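PDB 2Z0Q: Rho guanine nucleotide exchange factor 3 from Mus musculus, which acts as a guanine nucleotide exchange factor for the small GTPases RhoA and RhoB, represented here by its DH-PH fragment. Local coordinates for residues A[21-26]-A[168-173]; A[29-34]-A[157-162]; A[37-42]-A[73-78]. All coordinates share one frame; numbering follows the deposited sequence.

Interaction 1: residues A[21-26]-A[168-173]; sequences QEAIFE and REILRH
Where Ala23 meets Ile170, two nearly antiparallel helices of the DH domain's helical bundle, 15-51 and 155-172, come together, their short segments 8.4 Å apart axis to axis at 159°. Alanine suits this place: its methyl points at the other helix and lets the CA atoms of Ala23 and Ile170 approach to 5.1 Å. Ala23 CB rests against Ile170 CG1 at 3.6 Å and also reaches Glu169 CG. Ile170 holds CG1 anti to its carbonyl carbon (chi1 -54°), which lays that branch over Ala23 and leaves CG2 for Ile24 CG1, 3.7 Å away; the two isoleucines cross at about a right angle. Leu184 of helix 180-213 also packs on Ile170.

Glu169 uses its aliphatic part for the contact and its bent end for its own segment. Arg172 NH1 makes a salt bridge to Glu169 OE1 at 2.9 Å, and His173 NE2 donates a hydrogen bond to Glu169 OE2 at 2.8 Å. Replacing Glu169 with an alanine would probably uncover one side of the Ala23 methyl and leave Arg172 and His173 without their common carboxylate, freer to turn. Glu169 OE2 lies in the plane of the imidazole ring, whereas His173 NE2 meets that oxygen from above the carboxylate plane.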
loop_
_atom_site.group_PDB
_atom_site.type_symbol
_atom_site.label_atom_id
_atom_site.label_comp_id
_atom_site.label_asym_id
_atom_site.label_seq_id
_atom_site.Cartn_x
_atom_site.Cartn_y
_atom_site.Cartn_z
ATOM N N GLN A 21 -26.018 -18.281 -5.125
ATOM C CA GLN A 21 -26.589 -17.057 -5.714
ATOM C C GLN A 21 -26.132 -15.835 -4.936
ATOM O O GLN A 21 -25.885 -14.792 -5.529
ATOM C CB GLN A 21 -28.131 -17.127 -5.811
ATOM C CG GLN A 21 -28.647 -18.207 -6.770
ATOM C CD GLN A 21 -28.186 -17.961 -8.201
ATOM O OE1 GLN A 21 -28.213 -16.843 -8.687
ATOM N NE2 GLN A 21 -27.758 -19.015 -8.873
ATOM N N GLU A 22 -26.035 -15.943 -3.605
ATOM C CA GLU A 22 -25.530 -14.841 -2.822
ATOM C C GLU A 22 -24.083 -14.503 -3.253
ATOM O O GLU A 22 -23.732 -13.337 -3.475
ATOM C CB GLU A 22 -25.534 -15.196 -1.325
ATOM C CG GLU A 22 -26.948 -15.157 -0.757
ATOM C CD GLU A 22 -26.952 -15.215 0.773
ATOM O OE1 GLU A 22 -25.947 -15.668 1.353
ATOM O OE2 GLU A 22 -27.963 -14.792 1.386
ATOM N N ALA A 23 -23.257 -15.537 -3.388
ATOM C CA ALA A 23 -21.865 -15.301 -3.734
ATOM C C ALA A 23 -21.720 -14.612 -5.103
ATOM O O ALA A 23 -20.856 -13.759 -5.279
ATOM C CB ALA A 23 -21.069 -16.667 -3.698
ATOM N N ILE A 24 -22.566 -14.987 -6.058
ATOM C CA ILE A 24 -22.502 -14.405 -7.404
ATOM C C ILE A 24 -22.976 -12.938 -7.381
ATOM O O ILE A 24 -22.387 -12.043 -8.000
ATOM C CB ILE A 24 -23.354 -15.237 -8.361
ATOM C CG1 ILE A 24 -22.648 -16.562 -8.621
ATOM C CG2 ILE A 24 -23.583 -14.492 -9.695
ATOM C CD1 ILE A 24 -23.547 -17.584 -9.343
ATOM N N PHE A 25 -24.041 -12.689 -6.628
ATOM C CA PHE A 25 -24.550 -11.330 -6.544
ATOM C C PHE A 25 -23.507 -10.424 -5.874
ATOM O O PHE A 25 -23.274 -9.302 -6.320
ATOM C CB PHE A 25 -25.869 -11.299 -5.738
ATOM C CG PHE A 25 -26.681 -10.062 -5.984
ATOM C CD1 PHE A 25 -27.426 -9.949 -7.149
ATOM C CD2 PHE A 25 -26.627 -8.996 -5.111
ATOM C CE1 PHE A 25 -28.101 -8.775 -7.441
ATOM C CE2 PHE A 25 -27.308 -7.800 -5.399
ATOM C CZ PHE A 25 -28.030 -7.706 -6.559
ATOM N N GLU A 26 -22.873 -10.938 -4.812
ATOM C CA GLU A 26 -21.862 -10.204 -4.068
ATOM C C GLU A 26 -20.686 -9.826 -4.959
ATOM O O GLU A 26 -20.138 -8.727 -4.850
ATOM C CB GLU A 26 -21.376 -11.037 -2.871
ATOM C CG GLU A 26 -22.413 -11.038 -1.688
ATOM C CD GLU A 26 -22.286 -12.233 -0.749
ATOM O OE1 GLU A 26 -21.201 -12.860 -0.701
ATOM O OE2 GLU A 26 -23.279 -12.555 -0.049
ATOM N N ARG A 168 -13.720 -18.203 -4.866
ATOM C CA ARG A 168 -13.804 -19.480 -4.177
ATOM C C ARG A 168 -15.128 -19.602 -3.371
ATOM O O ARG A 168 -15.642 -20.696 -3.161
ATOM C CB ARG A 168 -12.556 -19.702 -3.262
ATOM C CG ARG A 168 -12.454 -21.145 -2.839
ATOM C CD ARG A 168 -11.178 -21.432 -2.037
ATOM N NE ARG A 168 -9.963 -21.114 -2.776
ATOM C CZ ARG A 168 -9.173 -20.056 -2.552
ATOM N NH1 ARG A 168 -9.440 -19.155 -1.604
ATOM N NH2 ARG A 168 -8.066 -19.913 -3.276
ATOM N N GLU A 169 -15.657 -18.468 -2.916
ATOM C CA GLU A 169 -16.941 -18.455 -2.184
ATOM C C GLU A 169 -18.024 -18.941 -3.177
ATOM O O GLU A 169 -18.927 -19.677 -2.785
ATOM C CB GLU A 169 -17.226 -17.057 -1.650
ATOM C CG GLU A 169 -18.611 -16.921 -0.920
ATOM C CD GLU A 169 -18.719 -17.870 0.274
ATOM O OE1 GLU A 169 -17.657 -18.192 0.862
ATOM O OE2 GLU A 169 -19.849 -18.265 0.654
ATOM N N ILE A 170 -17.943 -18.553 -4.460
ATOM C CA ILE A 170 -18.903 -19.079 -5.437
ATOM C C ILE A 170 -18.655 -20.588 -5.672
ATOM O O ILE A 170 -19.575 -21.416 -5.663
ATOM C CB ILE A 170 -18.797 -18.366 -6.803
ATOM C CG1 ILE A 170 -18.914 -16.843 -6.615
ATOM C CG2 ILE A 170 -19.877 -18.904 -7.733
ATOM C CD1 ILE A 170 -18.598 -16.025 -7.899
ATOM N N LEU A 171 -17.376 -20.931 -5.862
ATOM C CA LEU A 171 -17.004 -22.317 -6.140
ATOM C C LEU A 171 -17.476 -23.309 -5.071
ATOM O O LEU A 171 -17.967 -24.401 -5.380
ATOM C CB LEU A 171 -15.456 -22.402 -6.251
ATOM C CG LEU A 171 -14.941 -23.845 -6.417
ATOM C CD1 LEU A 171 -15.484 -24.506 -7.677
ATOM C CD2 LEU A 171 -13.426 -23.778 -6.473
ATOM N N ARG A 172 -17.315 -22.943 -3.798
ATOM C CA ARG A 172 -17.675 -23.912 -2.764
ATOM C C ARG A 172 -19.159 -24.221 -2.684
ATOM O O ARG A 172 -19.544 -25.231 -2.128
ATOM C CB ARG A 172 -17.110 -23.514 -1.377
ATOM C CG ARG A 172 -17.691 -22.264 -0.716
ATOM C CD ARG A 172 -17.190 -22.177 0.773
ATOM N NE ARG A 172 -15.725 -22.269 0.820
ATOM C CZ ARG A 172 -14.896 -21.235 0.673
ATOM N NH1 ARG A 172 -15.370 -20.006 0.492
ATOM N NH2 ARG A 172 -13.569 -21.443 0.644
ATOM N N HIS A 173 -19.994 -23.380 -3.274
ATOM C CA HIS A 173 -21.436 -23.666 -3.284
ATOM C C HIS A 173 -21.881 -24.099 -4.691
ATOM O O HIS A 173 -23.078 -24.209 -4.987
ATOM C CB HIS A 173 -22.213 -22.443 -2.832
ATOM C CG HIS A 173 -21.785 -21.938 -1.496
ATOM N ND1 HIS A 173 -21.831 -22.722 -0.365
ATOM C CD2 HIS A 173 -21.251 -20.751 -1.118
ATOM C CE1 HIS A 173 -21.339 -22.038 0.652
ATOM N NE2 HIS A 173 -20.979 -20.840 0.223
#

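Interaction 2: residues A[29-34]-A[157-162]; sequences QGEEDL and RSRLVK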
loop_
_atom_site.group_PDB
_atom_site.type_symbol
_atom_site.label_atom_id
_atom_site.label_comp_id
_atom_site.label_asym_id
_atom_site.label_seq_id
_atom_site.Cartn_x
_atom_site.Cartn_y
_atom_site.Cartn_z
ATOM N N GLN A 29 -21.708 -6.907 -6.934
ATOM C CA GLN A 29 -21.851 -5.695 -6.128
ATOM C C GLN A 29 -20.485 -5.095 -5.821
ATOM O O GLN A 29 -20.356 -3.874 -5.682
ATOM C CB GLN A 29 -22.571 -5.954 -4.794
ATOM C CG GLN A 29 -24.047 -6.337 -4.947
ATOM C CD GLN A 29 -24.752 -6.456 -3.591
ATOM O OE1 GLN A 29 -25.736 -5.719 -3.289
ATOM N NE2 GLN A 29 -24.246 -7.365 -2.753
ATOM N N GLY A 30 -19.460 -5.943 -5.696
ATOM C CA GLY A 30 -18.142 -5.419 -5.385
ATOM C C GLY A 30 -17.547 -4.650 -6.553
ATOM O O GLY A 30 -16.753 -3.715 -6.356
ATOM N N GLU A 31 -17.892 -5.077 -7.771
ATOM C CA GLU A 31 -17.427 -4.404 -8.989
ATOM C C GLU A 31 -18.104 -3.011 -8.981
ATOM O O GLU A 31 -17.461 -1.971 -9.195
ATOM C CB GLU A 31 -17.871 -5.182 -10.230
ATOM C CG GLU A 31 -17.207 -6.583 -10.346
ATOM C CD GLU A 31 -15.714 -6.454 -10.390
ATOM O OE1 GLU A 31 -15.232 -5.627 -11.179
ATOM O OE2 GLU A 31 -15.009 -7.154 -9.632
ATOM N N GLU A 32 -19.403 -3.018 -8.706
ATOM C CA GLU A 32 -20.157 -1.774 -8.666
ATOM C C GLU A 32 -19.574 -0.811 -7.642
ATOM O O GLU A 32 -19.394 0.379 -7.948
ATOM C CB GLU A 32 -21.626 -2.070 -8.370
ATOM C CG GLU A 32 -22.511 -0.835 -8.304
ATOM C CD GLU A 32 -23.990 -1.224 -8.369
ATOM O OE1 GLU A 32 -24.341 -2.290 -7.814
ATOM O OE2 GLU A 32 -24.787 -0.472 -8.967
ATOM N N ASP A 33 -19.275 -1.317 -6.445
ATOM C CA ASP A 33 -18.681 -0.522 -5.361
ATOM C C ASP A 33 -17.309 0.054 -5.771
ATOM O O ASP A 33 -16.982 1.217 -5.472
ATOM C CB ASP A 33 -18.483 -1.385 -4.094
ATOM C CG ASP A 33 -19.801 -1.708 -3.385
ATOM O OD1 ASP A 33 -20.837 -1.119 -3.746
ATOM O OD2 ASP A 33 -19.799 -2.564 -2.467
ATOM N N LEU A 34 -16.482 -0.775 -6.410
ATOM C CA LEU A 34 -15.162 -0.310 -6.847
ATOM C C LEU A 34 -15.286 0.825 -7.904
ATOM O O LEU A 34 -14.614 1.856 -7.799
ATOM C CB LEU A 34 -14.355 -1.481 -7.439
ATOM C CG LEU A 34 -13.000 -1.089 -8.045
ATOM C CD1 LEU A 34 -12.043 -2.297 -8.083
ATOM C CD2 LEU A 34 -13.240 -0.571 -9.469
ATOM N N ARG A 157 -5.674 -2.557 -5.782
ATOM C CA ARG A 157 -4.872 -3.691 -5.361
ATOM C C ARG A 157 -5.661 -4.537 -4.365
ATOM O O ARG A 157 -5.594 -5.758 -4.419
ATOM C CB ARG A 157 -3.575 -3.234 -4.706
ATOM C CG ARG A 157 -2.602 -4.364 -4.525
ATOM C CD ARG A 157 -1.510 -3.991 -3.529
ATOM N NE ARG A 157 -0.363 -4.875 -3.705
ATOM C CZ ARG A 157 0.516 -4.768 -4.705
ATOM N NH1 ARG A 157 0.384 -3.802 -5.614
ATOM N NH2 ARG A 157 1.516 -5.641 -4.808
ATOM N N SER A 158 -6.392 -3.899 -3.454
ATOM C CA SER A 158 -7.168 -4.675 -2.473
ATOM C C SER A 158 -8.192 -5.548 -3.158
ATOM O O SER A 158 -8.460 -6.679 -2.724
ATOM C CB SER A 158 -7.868 -3.753 -1.466
ATOM O OG SER A 158 -6.911 -3.071 -0.685
ATOM N N ARG A 159 -8.788 -5.022 -4.230
ATOM C CA ARG A 159 -9.764 -5.819 -4.939
ATOM C C ARG A 159 -9.056 -7.012 -5.608
ATOM O O ARG A 159 -9.522 -8.126 -5.520
ATOM C CB ARG A 159 -10.503 -4.976 -5.991
ATOM C CG ARG A 159 -11.477 -5.792 -6.841
ATOM C CD ARG A 159 -12.774 -5.982 -6.106
ATOM N NE ARG A 159 -13.828 -6.598 -6.905
ATOM C CZ ARG A 159 -14.914 -7.133 -6.368
ATOM N NH1 ARG A 159 -15.078 -7.098 -5.035
ATOM N NH2 ARG A 159 -15.771 -7.787 -7.137
ATOM N N LEU A 160 -7.935 -6.767 -6.281
ATOM C CA LEU A 160 -7.232 -7.858 -6.955
ATOM C C LEU A 160 -6.915 -9.001 -5.987
ATOM O O LEU A 160 -7.139 -10.161 -6.281
ATOM C CB LEU A 160 -5.935 -7.347 -7.576
ATOM C CG LEU A 160 -5.138 -8.417 -8.289
ATOM C CD1 LEU A 160 -5.774 -8.717 -9.644
ATOM C CD2 LEU A 160 -3.704 -7.894 -8.465
ATOM N N VAL A 161 -6.380 -8.640 -4.830
ATOM C CA VAL A 161 -5.989 -9.603 -3.810
ATOM C C VAL A 161 -7.148 -10.427 -3.284
ATOM O O VAL A 161 -6.961 -11.580 -2.869
ATOM C CB VAL A 161 -5.258 -8.845 -2.643
ATOM C CG1 VAL A 161 -5.297 -9.631 -1.324
ATOM C CG2 VAL A 161 -3.856 -8.551 -3.063
ATOM N N LYS A 162 -8.341 -9.841 -3.339
ATOM C CA LYS A 162 -9.552 -10.460 -2.844
ATOM C C LYS A 162 -10.252 -11.344 -3.864
ATOM O O LYS A 162 -11.141 -12.111 -3.505
ATOM C CB LYS A 162 -10.531 -9.380 -2.358
ATOM C CG LYS A 162 -11.565 -9.905 -1.365
ATOM C CD LYS A 162 -12.421 -8.760 -0.781
ATOM C CE LYS A 162 -13.531 -9.308 0.119
ATOM N NZ LYS A 162 -14.468 -8.216 0.491
#
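Arg159 reaches from helix 155-172 to Gly30, Glu31 and Leu34 of helix 15-51, bridging two segments that run antiparallel at 167° with axes 11.6 Å apart. A long side chain suits the gap: even the nearest CA atoms, those of Leu34 and Arg159, are 7.9 Å apart. Arg159 CB lies 3.7 Å from Leu34 CD1, and CG touches the same methyl, so the leucine gives the start of the chain an apolar neighbour. With CG anti to the backbone N (chi1 176°), the chain sets out toward the opposite helix, then bends at chi2 and carries its head to Glu31. Arg159 NE donates to Glu31 OE2 at 3.0 Å, approaching from above the carboxylate plane. CZ lies near Gly30 C, and the backbone of Gly30 and Glu31 covers one face of the guanidinium. Arg159 NH1 comes to 3.5 Å from Gly30 CA; a CB here would probably collide with that nitrogen as it now lies, so glycine suits the place. Arg159 NH2 makes the shorter bond, 2.7 Å to Glu31 OE2, on the anti side and tilted out of the plane.

The grip is thus side-on, with both nitrogens on a single oxygen and reaching it from the same face, while the two flat groups are turned 57° apart. Tyr163 OH is also hydrogen-bonded to Glu31 OE2, and Glu31 OE1 pairs with His74 of helix 67-84. Several bonds thus fix the rotation of the buried carboxylate. The arrangement is a partly buried salt bridge between antiparallel helices of the DH bundle, with its glutamate on the domain's long first helix, in what is probably the first conserved region of DH domains.

Interaction 3: residues A[37-42]-A[73-78]; sequences DLKLAK and LHEELL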
loop_
_atom_site.group_PDB
_atom_site.type_symbol
_atom_site.label_atom_id
_atom_site.label_comp_id
_atom_site.label_asym_id
_atom_site.label_seq_id
_atom_site.Cartn_x
_atom_site.Cartn_y
_atom_site.Cartn_z
ATOM N N ASP A 37 -16.425 4.008 -6.231
ATOM C CA ASP A 37 -15.397 4.671 -5.436
ATOM C C ASP A 37 -14.299 5.302 -6.314
ATOM O O ASP A 37 -13.808 6.390 -6.000
ATOM C CB ASP A 37 -14.787 3.698 -4.426
ATOM C CG ASP A 37 -15.733 3.376 -3.272
ATOM O OD1 ASP A 37 -16.778 4.044 -3.135
ATOM O OD2 ASP A 37 -15.427 2.457 -2.492
ATOM N N LEU A 38 -13.913 4.645 -7.404
ATOM C CA LEU A 38 -12.905 5.236 -8.287
ATOM C C LEU A 38 -13.468 6.474 -9.021
ATOM O O LEU A 38 -12.737 7.434 -9.281
ATOM C CB LEU A 38 -12.400 4.225 -9.317
ATOM C CG LEU A 38 -11.568 3.058 -8.747
ATOM C CD1 LEU A 38 -10.960 2.253 -9.904
ATOM C CD2 LEU A 38 -10.505 3.594 -7.819
ATOM N N LYS A 39 -14.753 6.455 -9.377
ATOM C CA LYS A 39 -15.327 7.620 -10.037
ATOM C C LYS A 39 -15.385 8.761 -9.019
ATOM O O LYS A 39 -15.128 9.930 -9.352
ATOM C CB LYS A 39 -16.720 7.312 -10.578
ATOM C CG LYS A 39 -16.732 6.586 -11.926
ATOM C CD LYS A 39 -18.151 6.261 -12.318
ATOM C CE LYS A 39 -18.231 5.613 -13.677
ATOM N NZ LYS A 39 -19.629 5.127 -13.872
ATOM N N LEU A 40 -15.704 8.410 -7.778
ATOM C CA LEU A 40 -15.798 9.370 -6.679
ATOM C C LEU A 40 -14.450 10.015 -6.371
ATOM O O LEU A 40 -14.372 11.203 -6.050
ATOM C CB LEU A 40 -16.305 8.684 -5.420
ATOM C CG LEU A 40 -16.388 9.619 -4.221
ATOM C CD1 LEU A 40 -17.323 10.769 -4.565
ATOM C CD2 LEU A 40 -16.874 8.868 -2.995
ATOM N N ALA A 41 -13.395 9.213 -6.437
ATOM C CA ALA A 41 -12.050 9.708 -6.202
ATOM C C ALA A 41 -11.797 10.842 -7.194
ATOM O O ALA A 41 -11.346 11.920 -6.811
ATOM C CB ALA A 41 -11.033 8.584 -6.420
ATOM N N LYS A 42 -12.094 10.594 -8.469
ATOM C CA LYS A 42 -11.889 11.591 -9.509
ATOM C C LYS A 42 -12.784 12.816 -9.356
ATOM O O LYS A 42 -12.335 13.946 -9.571
ATOM C CB LYS A 42 -12.104 10.984 -10.901
ATOM C CG LYS A 42 -11.760 11.956 -12.021
ATOM C CD LYS A 42 -12.012 11.397 -13.407
ATOM C CE LYS A 42 -11.638 12.440 -14.463
ATOM N NZ LYS A 42 -11.862 11.943 -15.850
ATOM N N LEU A 73 -12.243 -1.688 -17.125
ATOM C CA LEU A 73 -12.076 -3.143 -16.928
ATOM C C LEU A 73 -13.191 -3.743 -16.056
ATOM O O LEU A 73 -13.723 -4.818 -16.332
ATOM C CB LEU A 73 -10.743 -3.450 -16.236
ATOM C CG LEU A 73 -9.500 -2.765 -16.781
ATOM C CD1 LEU A 73 -8.287 -3.337 -16.083
ATOM C CD2 LEU A 73 -9.440 -2.947 -18.277
ATOM N N HIS A 74 -13.486 -3.038 -14.981
ATOM C CA HIS A 74 -14.518 -3.449 -14.034
ATOM C C HIS A 74 -15.924 -3.199 -14.604
ATOM O O HIS A 74 -16.841 -4.014 -14.438
ATOM C CB HIS A 74 -14.231 -2.736 -12.699
ATOM C CG HIS A 74 -12.934 -3.164 -12.081
ATOM N ND1 HIS A 74 -12.772 -4.397 -11.480
ATOM C CD2 HIS A 74 -11.723 -2.559 -12.027
ATOM C CE1 HIS A 74 -11.518 -4.535 -11.092
ATOM N NE2 HIS A 74 -10.858 -3.434 -11.415
ATOM N N GLU A 75 -16.096 -2.112 -15.355
ATOM C CA GLU A 75 -17.385 -1.867 -15.961
ATOM C C GLU A 75 -17.679 -2.991 -16.926
ATOM O O GLU A 75 -18.827 -3.423 -17.040
ATOM C CB GLU A 75 -17.414 -0.517 -16.710
ATOM C CG GLU A 75 -17.284 0.690 -15.790
ATOM C CD GLU A 75 -17.254 2.017 -16.558
ATOM O OE1 GLU A 75 -16.338 2.216 -17.387
ATOM O OE2 GLU A 75 -18.155 2.851 -16.318
ATOM N N GLU A 76 -16.650 -3.466 -17.631
ATOM C CA GLU A 76 -16.852 -4.557 -18.571
ATOM C C GLU A 76 -17.261 -5.818 -17.821
ATOM O O GLU A 76 -18.168 -6.511 -18.251
ATOM C CB GLU A 76 -15.587 -4.849 -19.373
ATOM C CG GLU A 76 -15.758 -5.984 -20.371
ATOM C CD GLU A 76 -16.758 -5.653 -21.449
ATOM O OE1 GLU A 76 -16.823 -4.471 -21.854
ATOM O OE2 GLU A 76 -17.474 -6.557 -21.914
ATOM N N LEU A 77 -16.606 -6.120 -16.705
ATOM C CA LEU A 77 -16.992 -7.341 -15.996
ATOM C C LEU A 77 -18.422 -7.200 -15.472
ATOM O O LEU A 77 -19.249 -8.094 -15.615
ATOM C CB LEU A 77 -16.027 -7.637 -14.845
ATOM C CG LEU A 77 -16.492 -8.805 -13.975
ATOM C CD1 LEU A 77 -16.659 -10.063 -14.806
ATOM C CD2 LEU A 77 -15.507 -8.969 -12.820
ATOM N N LEU A 78 -18.715 -6.076 -14.841
ATOM C CA LEU A 78 -20.060 -5.853 -14.320
ATOM C C LEU A 78 -21.135 -5.990 -15.400
ATOM O O LEU A 78 -22.161 -6.624 -15.193
ATOM C CB LEU A 78 -20.117 -4.479 -13.677
ATOM C CG LEU A 78 -21.434 -4.075 -13.002
ATOM C CD1 LEU A 78 -21.778 -5.068 -11.913
ATOM C CD2 LEU A 78 -21.272 -2.674 -12.418
#
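Lys39 and Glu75 both set CG anti to the carbonyl carbon, beside the backbone N (chi1 -81° and -66°), and both chains then run extended beyond CG. The CB atoms do not aim directly across, and the length of the two chains is what brings the charged ends together. Lys39 NZ stands 3.7 Å from Glu75 OE2, a long salt bridge without a hydrogen bond. Lys39 CE lies almost as close to Glu75 OE2, at 3.8 Å, so the last methylene and the ammonium group share the approach. The two side chains cross at about a right angle and meet at their ends.

The backbones stay well apart: the nearest CA pair is Lys39 and Glu75 themselves, separated by 11.4 Å, and only 74 Å² is buried in all. Long, flexible, oppositely charged residues suit such a gap at the surface, where the aliphatic stems can span the distance and the charged ends probably remain accessible to water. Attraction at this range is likely to be modest, since solvent would screen it.

Closer packing lies beneath the ion pair. Ile35 of helix 15-51 packs on Glu75 and, with Leu34, on His74, while Ile155 of helix 155-172 packs on Leu38. His74 NE2 also bonds to Tyr108 OH of helix 107-125. The Lys39-Glu75 pair therefore spans the outer side of the junction between helices 15-51 and 67-84 in the DH bundle, with helices 155-172 and 107-125 contributing to the layer below.

In the fold
From the N terminus, the long helix 15-51 supplies the first half of every contact, in the order 21-26, 29-34 and 37-42. Interaction 3 closes the shortest loop, where helix 67-84 comes back against helix 15-51 after 30 intervening residues. Interactions 2 and 1 close much longer loops, both on helix 155-172, whose opposite direction makes the later segment of that helix pair with the earlier one of helix 15-51. The three loops are therefore concentric, and none cross. Interactions 2 and 3, with centres about 9 Å apart, touch directly through Glu31 and His74, whereas interaction 1 lies farther along the bundle. Together they tie three helices of the DH domain.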